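Local coordinates for DNA mismatch repair protein MutS (Thermus aquaticus, PDB 1EWQ), which takes part in DNA mismatch repair, binding mismatched duplex DNA, and has a weak ATPase activity, at residues T120-S125 and L335-E340; P128-Y133 and L287-L292. All coordinates share one frame; numbering follows the deposited sequence.

Contact 1: residues T120-S125 and L335-E340; sequences TLLQES and LATRLE
L122 and R338 bring the two backbones closest, their CA atoms 7.5 Å apart, where the loop between strands 110-116 and 134-139 passes over helix 332-340. R338 does most of the reaching. Its side chain runs straight through CG and CD, then bends at chi3 (69°), which swings the guanidinium to the loop backbone. There NH1 lies 2.6 Å from L122 O, the carbonyl oxygen being placed obliquely to the guanidinium plane. The same nitrogen is 4.0 Å from Q123 CA and 4.1 Å from L122 CB, so the end of the arginine rests against both the peptide and the root of the leucine. R338 NE forms a salt bridge with D348, which probably helps to fix the rotation of the guanidinium. Beside this polar pair, L122 CD2 meets T337 CG2 at 4.3 Å, a loose methyl-to-methyl contact; the T337 hydroxyl is engaged by other partners, chiefly S151 O. On the loop itself, Q123 OE1 accepts a weak bond from L122 N at 3.4 Å. A leucine in place of R338 would probably leave D348 without its charged mate and L122 O without a cationic neighbour. Small and buried, the contact holds the loop leaving strand 110-116, edge of the domain I sheet, to helix 332-340 of domain III, where the positive charge would be expected to polarise the L122 carbonyl.

Contact 2: residues P128-Y133 and L287-L292; sequences PREANY and LLQSWL
Q289 extends from helix 282-293 and lays its amide oxygen against the aliphatic part of E130, with OE1 3.4 Å from E130 CG and 3.6 Å from E130 CB. The glutamine is stretched out: CG stands anti to the backbone N (chi1 -179°) and the chain stays extended beyond it, so that the amide spans the gap to the loop. E130, by contrast, folds at chi2 (65°), and the two side chains cross at about a right angle. Their carboxylate and amide planes are 85° apart, and the touching is between oxygen and methylene groups, without a direct polar bond. The carboxylate of E130 has a long, weak ion pair through OE2 with R285, one turn before Q289 on helix 282-293.

Water completes the join. One molecule donates to Q289 OE1 at 3.0 Å and also to A131 O at 3.0 Å, tying the side-chain amide to the loop backbone. A second donates to Y133 OH at 3.3 Å and lies 3.0 Å from S290 OG, making a second bridge one residue further along the helix. Y133 OH is also hydrogen-bonded to E154, so the phenol end is held by the protein as well as by solvent. Direct bonds come from R286 of the same helix as Q289, to R129 O, and from R334 of helix 332-340, to P128 O and E130 O. With only 69 Å² buried, this is a solvent-bridged seam between a domain III helix and the irregular connection entering strand 134-139 in the mixed sheet of domain II, the RNase H-like connector domain of MutS: a connector-to-helical-domain interface.

Both contacts use the same connection between strands 110-116 and 134-139, an edge strand of one mixed sheet and an inner strand of the next, and set it against helices of the MutS domain III family region. Along the chain the order is 120-125, 128-133, 287-292, 335-340, so contact 2 falls within the span that contact 1 brackets. Their centres are 16 Å apart. Helix 514-540 packs on both helical segments, and R334, just before 335-340, bonds to the loop of contact 2. The connection between the domain I and domain II sheets is thereby tied to two helices, 282-293 and 332-340, which probably helps to set how these domains are placed against each other.

Contact 1: residues T120-S125 and L335-E340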
loop_
_atom_site.group_PDB
_atom_site.type_symbol
_atom_site.label_atom_id
_atom_site.label_comp_id
_atom_site.label_asym_id
_atom_site.label_seq_id
_atom_site.Cartn_x
_atom_site.Cartn_y
_atom_site.Cartn_z
ATOM N N THR C 120 -3.297 -14.125 17.370
ATOM C CA THR C 120 -2.826 -15.137 18.314
ATOM C C THR C 120 -1.315 -15.336 18.234
ATOM O O THR C 120 -0.792 -16.360 18.666
ATOM C CB THR C 120 -3.502 -16.501 18.041
ATOM O OG1 THR C 120 -3.107 -16.974 16.748
ATOM C CG2 THR C 120 -5.027 -16.368 18.087
ATOM N N LEU C 121 -0.614 -14.352 17.692
ATOM C CA LEU C 121 0.832 -14.445 17.536
ATOM C C LEU C 121 1.602 -14.459 18.855
ATOM O O LEU C 121 1.301 -13.703 19.787
ATOM C CB LEU C 121 1.329 -13.289 16.660
ATOM C CG LEU C 121 0.690 -13.219 15.267
ATOM C CD1 LEU C 121 1.167 -11.948 14.556
ATOM C CD2 LEU C 121 1.030 -14.493 14.464
ATOM N N LEU C 122 2.602 -15.327 18.919
ATOM C CA LEU C 122 3.453 -15.451 20.093
ATOM C C LEU C 122 4.909 -15.137 19.764
ATOM O O LEU C 122 5.730 -14.999 20.663
ATOM C CB LEU C 122 3.347 -16.862 20.673
ATOM C CG LEU C 122 2.081 -17.027 21.510
ATOM C CD1 LEU C 122 1.643 -18.477 21.534
ATOM C CD2 LEU C 122 2.342 -16.490 22.899
ATOM N N GLN C 123 5.229 -15.032 18.476
ATOM C CA GLN C 123 6.593 -14.735 18.063
ATOM C C GLN C 123 6.897 -13.234 18.171
ATOM O O GLN C 123 6.198 -12.401 17.593
ATOM C CB GLN C 123 6.835 -15.208 16.624
ATOM C CG GLN C 123 6.687 -16.722 16.386
ATOM C CD GLN C 123 5.237 -17.193 16.299
ATOM O OE1 GLN C 123 4.308 -16.391 16.182
ATOM N NE2 GLN C 123 5.043 -18.507 16.339
ATOM N N GLU C 124 7.947 -12.907 18.915
ATOM C CA GLU C 124 8.375 -11.528 19.130
ATOM C C GLU C 124 8.506 -10.708 17.842
ATOM O O GLU C 124 8.024 -9.580 17.776
ATOM C CB GLU C 124 9.706 -11.531 19.911
ATOM C CG GLU C 124 10.442 -10.194 20.025
ATOM C CD GLU C 124 11.727 -10.284 20.885
ATOM O OE1 GLU C 124 12.432 -11.325 20.842
ATOM O OE2 GLU C 124 12.042 -9.303 21.596
ATOM N N SER C 125 9.125 -11.284 16.817
ATOM C CA SER C 125 9.332 -10.587 15.541
ATOM C C SER C 125 8.086 -10.360 14.689
ATOM O O SER C 125 8.150 -9.644 13.687
ATOM C CB SER C 125 10.356 -11.336 14.684
ATOM O OG SER C 125 9.751 -12.423 13.999
ATOM N N LEU C 335 8.031 -12.256 27.900
ATOM C CA LEU C 335 9.101 -13.221 28.117
ATOM C C LEU C 335 8.585 -14.283 29.107
ATOM O O LEU C 335 8.831 -15.483 28.949
ATOM C CB LEU C 335 10.325 -12.491 28.678
ATOM C CG LEU C 335 11.716 -13.095 28.480
ATOM C CD1 LEU C 335 11.854 -14.404 29.261
ATOM C CD2 LEU C 335 11.936 -13.323 26.990
ATOM N N ALA C 336 7.850 -13.834 30.118
ATOM C CA ALA C 336 7.281 -14.742 31.106
ATOM C C ALA C 336 6.318 -15.728 30.436
ATOM O O ALA C 336 6.353 -16.932 30.714
ATOM C CB ALA C 336 6.547 -13.942 32.178
ATOM N N THR C 337 5.475 -15.200 29.547
ATOM C CA THR C 337 4.488 -15.990 28.811
ATOM C C THR C 337 5.152 -17.054 27.940
ATOM O O THR C 337 4.700 -18.203 27.898
ATOM C CB THR C 337 3.601 -15.092 27.903
ATOM O OG1 THR C 337 2.949 -14.091 28.698
ATOM C CG2 THR C 337 2.542 -15.929 27.189
ATOM N N ARG C 338 6.215 -16.676 27.233
ATOM C CA ARG C 338 6.912 -17.637 26.389
ATOM C C ARG C 338 7.535 -18.711 27.281
ATOM O O ARG C 338 7.546 -19.891 26.930
ATOM C CB ARG C 338 7.986 -16.942 25.541
ATOM C CG ARG C 338 7.405 -16.066 24.432
ATOM C CD ARG C 338 8.469 -15.390 23.584
ATOM N NE ARG C 338 9.216 -16.316 22.740
ATOM C CZ ARG C 338 8.712 -17.000 21.707
ATOM N NH1 ARG C 338 7.431 -16.882 21.365
ATOM N NH2 ARG C 338 9.504 -17.801 20.998
ATOM N N LEU C 339 8.048 -18.298 28.437
ATOM C CA LEU C 339 8.632 -19.237 29.380
ATOM C C LEU C 339 7.567 -20.233 29.833
ATOM O O LEU C 339 7.776 -21.444 29.772
ATOM C CB LEU C 339 9.201 -18.504 30.603
ATOM C CG LEU C 339 10.617 -17.915 30.487
ATOM C CD1 LEU C 339 10.907 -16.989 31.652
ATOM C CD2 LEU C 339 11.632 -19.059 30.431
ATOM N N GLU C 340 6.425 -19.711 30.282
ATOM C CA GLU C 340 5.334 -20.552 30.772
ATOM C C GLU C 340 4.802 -21.500 29.702
ATOM O O GLU C 340 4.370 -22.607 30.019
ATOM C CB GLU C 340 4.169 -19.691 31.301
ATOM C CG GLU C 340 4.529 -18.776 32.465
ATOM C CD GLU C 340 3.478 -17.705 32.726
ATOM O OE1 GLU C 340 2.731 -17.356 31.789
ATOM O OE2 GLU C 340 3.413 -17.193 33.864
#

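Contact 2: residues P128-Y133 and L287-L292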
loop_
_atom_site.group_PDB
_atom_site.type_symbol
_atom_site.label_atom_id
_atom_site.label_comp_id
_atom_site.label_asym_id
_atom_site.label_seq_id
_atom_site.Cartn_x
_atom_site.Cartn_y
_atom_site.Cartn_z
ATOM N N PRO C 128 3.649 -6.382 17.439
ATOM C CA PRO C 128 3.902 -4.946 17.562
ATOM C C PRO C 128 4.226 -4.741 19.042
ATOM O O PRO C 128 4.056 -5.665 19.837
ATOM C CB PRO C 128 2.567 -4.333 17.165
ATOM C CG PRO C 128 1.586 -5.298 17.748
ATOM C CD PRO C 128 2.202 -6.664 17.417
ATOM N N ARG C 129 4.707 -3.564 19.423
ATOM C CA ARG C 129 5.008 -3.317 20.833
ATOM C C ARG C 129 3.695 -3.320 21.606
ATOM O O ARG C 129 3.615 -3.814 22.724
ATOM C CB ARG C 129 5.693 -1.956 21.012
ATOM C CG ARG C 129 7.139 -2.013 21.484
ATOM C CD ARG C 129 7.739 -0.611 21.596
ATOM N NE ARG C 129 9.175 -0.660 21.877
ATOM C CZ ARG C 129 9.708 -0.683 23.097
ATOM N NH1 ARG C 129 8.926 -0.654 24.165
ATOM N NH2 ARG C 129 11.025 -0.745 23.253
ATOM N N GLU C 130 2.670 -2.762 20.976
ATOM C CA GLU C 130 1.327 -2.650 21.534
ATOM C C GLU C 130 0.647 -3.996 21.821
ATOM O O GLU C 130 1.118 -5.051 21.415
ATOM C CB GLU C 130 0.431 -1.866 20.566
ATOM C CG GLU C 130 0.841 -0.431 20.302
ATOM C CD GLU C 130 2.178 -0.306 19.589
ATOM O OE1 GLU C 130 2.485 -1.156 18.724
ATOM O OE2 GLU C 130 2.914 0.658 19.885
ATOM N N ALA C 131 -0.488 -3.936 22.508
ATOM C CA ALA C 131 -1.244 -5.136 22.816
ATOM C C ALA C 131 -1.792 -5.673 21.501
ATOM O O ALA C 131 -2.148 -4.908 20.608
ATOM C CB ALA C 131 -2.380 -4.813 23.763
ATOM N N ASN C 132 -1.850 -6.994 21.389
ATOM C CA ASN C 132 -2.349 -7.644 20.189
ATOM C C ASN C 132 -3.545 -8.489 20.628
ATOM O O ASN C 132 -3.383 -9.564 21.213
ATOM C CB ASN C 132 -1.242 -8.513 19.600
ATOM C CG ASN C 132 -1.569 -9.011 18.226
ATOM O OD1 ASN C 132 -1.740 -10.215 18.013
ATOM N ND2 ASN C 132 -1.661 -8.091 17.275
ATOM N N TYR C 133 -4.745 -7.999 20.340
ATOM C CA TYR C 133 -5.951 -8.686 20.774
ATOM C C TYR C 133 -6.713 -9.539 19.780
ATOM O O TYR C 133 -6.895 -9.170 18.618
ATOM C CB TYR C 133 -6.979 -7.688 21.336
ATOM C CG TYR C 133 -6.567 -6.907 22.566
ATOM C CD1 TYR C 133 -6.402 -5.516 22.511
ATOM C CD2 TYR C 133 -6.385 -7.544 23.793
ATOM C CE1 TYR C 133 -6.071 -4.787 23.652
ATOM C CE2 TYR C 133 -6.055 -6.819 24.939
ATOM C CZ TYR C 133 -5.901 -5.443 24.858
ATOM O OH TYR C 133 -5.575 -4.729 25.991
ATOM N N LEU C 287 0.739 -0.128 28.887
ATOM C CA LEU C 287 0.021 0.404 30.034
ATOM C C LEU C 287 -0.493 1.813 29.719
ATOM O O LEU C 287 -1.642 2.141 30.024
ATOM C CB LEU C 287 0.927 0.470 31.259
ATOM C CG LEU C 287 0.230 0.997 32.520
ATOM C CD1 LEU C 287 -0.782 -0.058 32.994
ATOM C CD2 LEU C 287 1.267 1.283 33.619
ATOM N N LEU C 288 0.352 2.645 29.106
ATOM C CA LEU C 288 -0.068 3.999 28.773
ATOM C C LEU C 288 -1.239 3.952 27.797
ATOM O O LEU C 288 -2.186 4.710 27.918
ATOM C CB LEU C 288 1.092 4.806 28.165
ATOM C CG LEU C 288 0.750 6.248 27.761
ATOM C CD1 LEU C 288 -0.021 6.939 28.885
ATOM C CD2 LEU C 288 2.030 7.015 27.425
ATOM N N GLN C 289 -1.175 3.049 26.830
ATOM C CA GLN C 289 -2.254 2.951 25.867
ATOM C C GLN C 289 -3.534 2.505 26.566
ATOM O O GLN C 289 -4.628 2.961 26.237
ATOM C CB GLN C 289 -1.895 1.976 24.745
ATOM C CG GLN C 289 -2.997 1.872 23.709
ATOM C CD GLN C 289 -2.519 1.306 22.386
ATOM O OE1 GLN C 289 -1.839 0.285 22.346
ATOM N NE2 GLN C 289 -2.887 1.966 21.292
ATOM N N SER C 290 -3.383 1.625 27.549
ATOM C CA SER C 290 -4.522 1.115 28.298
ATOM C C SER C 290 -5.205 2.239 29.078
ATOM O O SER C 290 -6.438 2.280 29.184
ATOM C CB SER C 290 -4.059 0.027 29.257
ATOM O OG SER C 290 -5.167 -0.585 29.882
ATOM N N TRP C 291 -4.390 3.149 29.618
ATOM C CA TRP C 291 -4.888 4.285 30.387
ATOM C C TRP C 291 -5.613 5.251 29.458
ATOM O O TRP C 291 -6.661 5.780 29.805
ATOM C CB TRP C 291 -3.736 5.004 31.106
ATOM C CG TRP C 291 -3.183 4.242 32.299
ATOM C CD1 TRP C 291 -3.531 2.983 32.706
ATOM C CD2 TRP C 291 -2.191 4.703 33.226
ATOM N NE1 TRP C 291 -2.818 2.633 33.830
ATOM C CE2 TRP C 291 -1.988 3.670 34.169
ATOM C CE3 TRP C 291 -1.455 5.894 33.351
ATOM C CZ2 TRP C 291 -1.077 3.788 35.225
ATOM C CZ3 TRP C 291 -0.549 6.014 34.406
ATOM C CH2 TRP C 291 -0.370 4.963 35.328
ATOM N N LEU C 292 -5.049 5.486 28.279
ATOM C CA LEU C 292 -5.694 6.369 27.314
ATOM C C LEU C 292 -6.998 5.741 26.800
ATOM O O LEU C 292 -7.971 6.446 26.552
ATOM C CB LEU C 292 -4.753 6.655 26.137
ATOM C CG LEU C 292 -3.680 7.730 26.344
ATOM C CD1 LEU C 292 -2.696 7.697 25.179
ATOM C CD2 LEU C 292 -4.328 9.106 26.448
HETATM O O HOH W 1 -2.953 -1.983 20.764
HETATM O O HOH W 2 -5.652 -3.402 28.961
#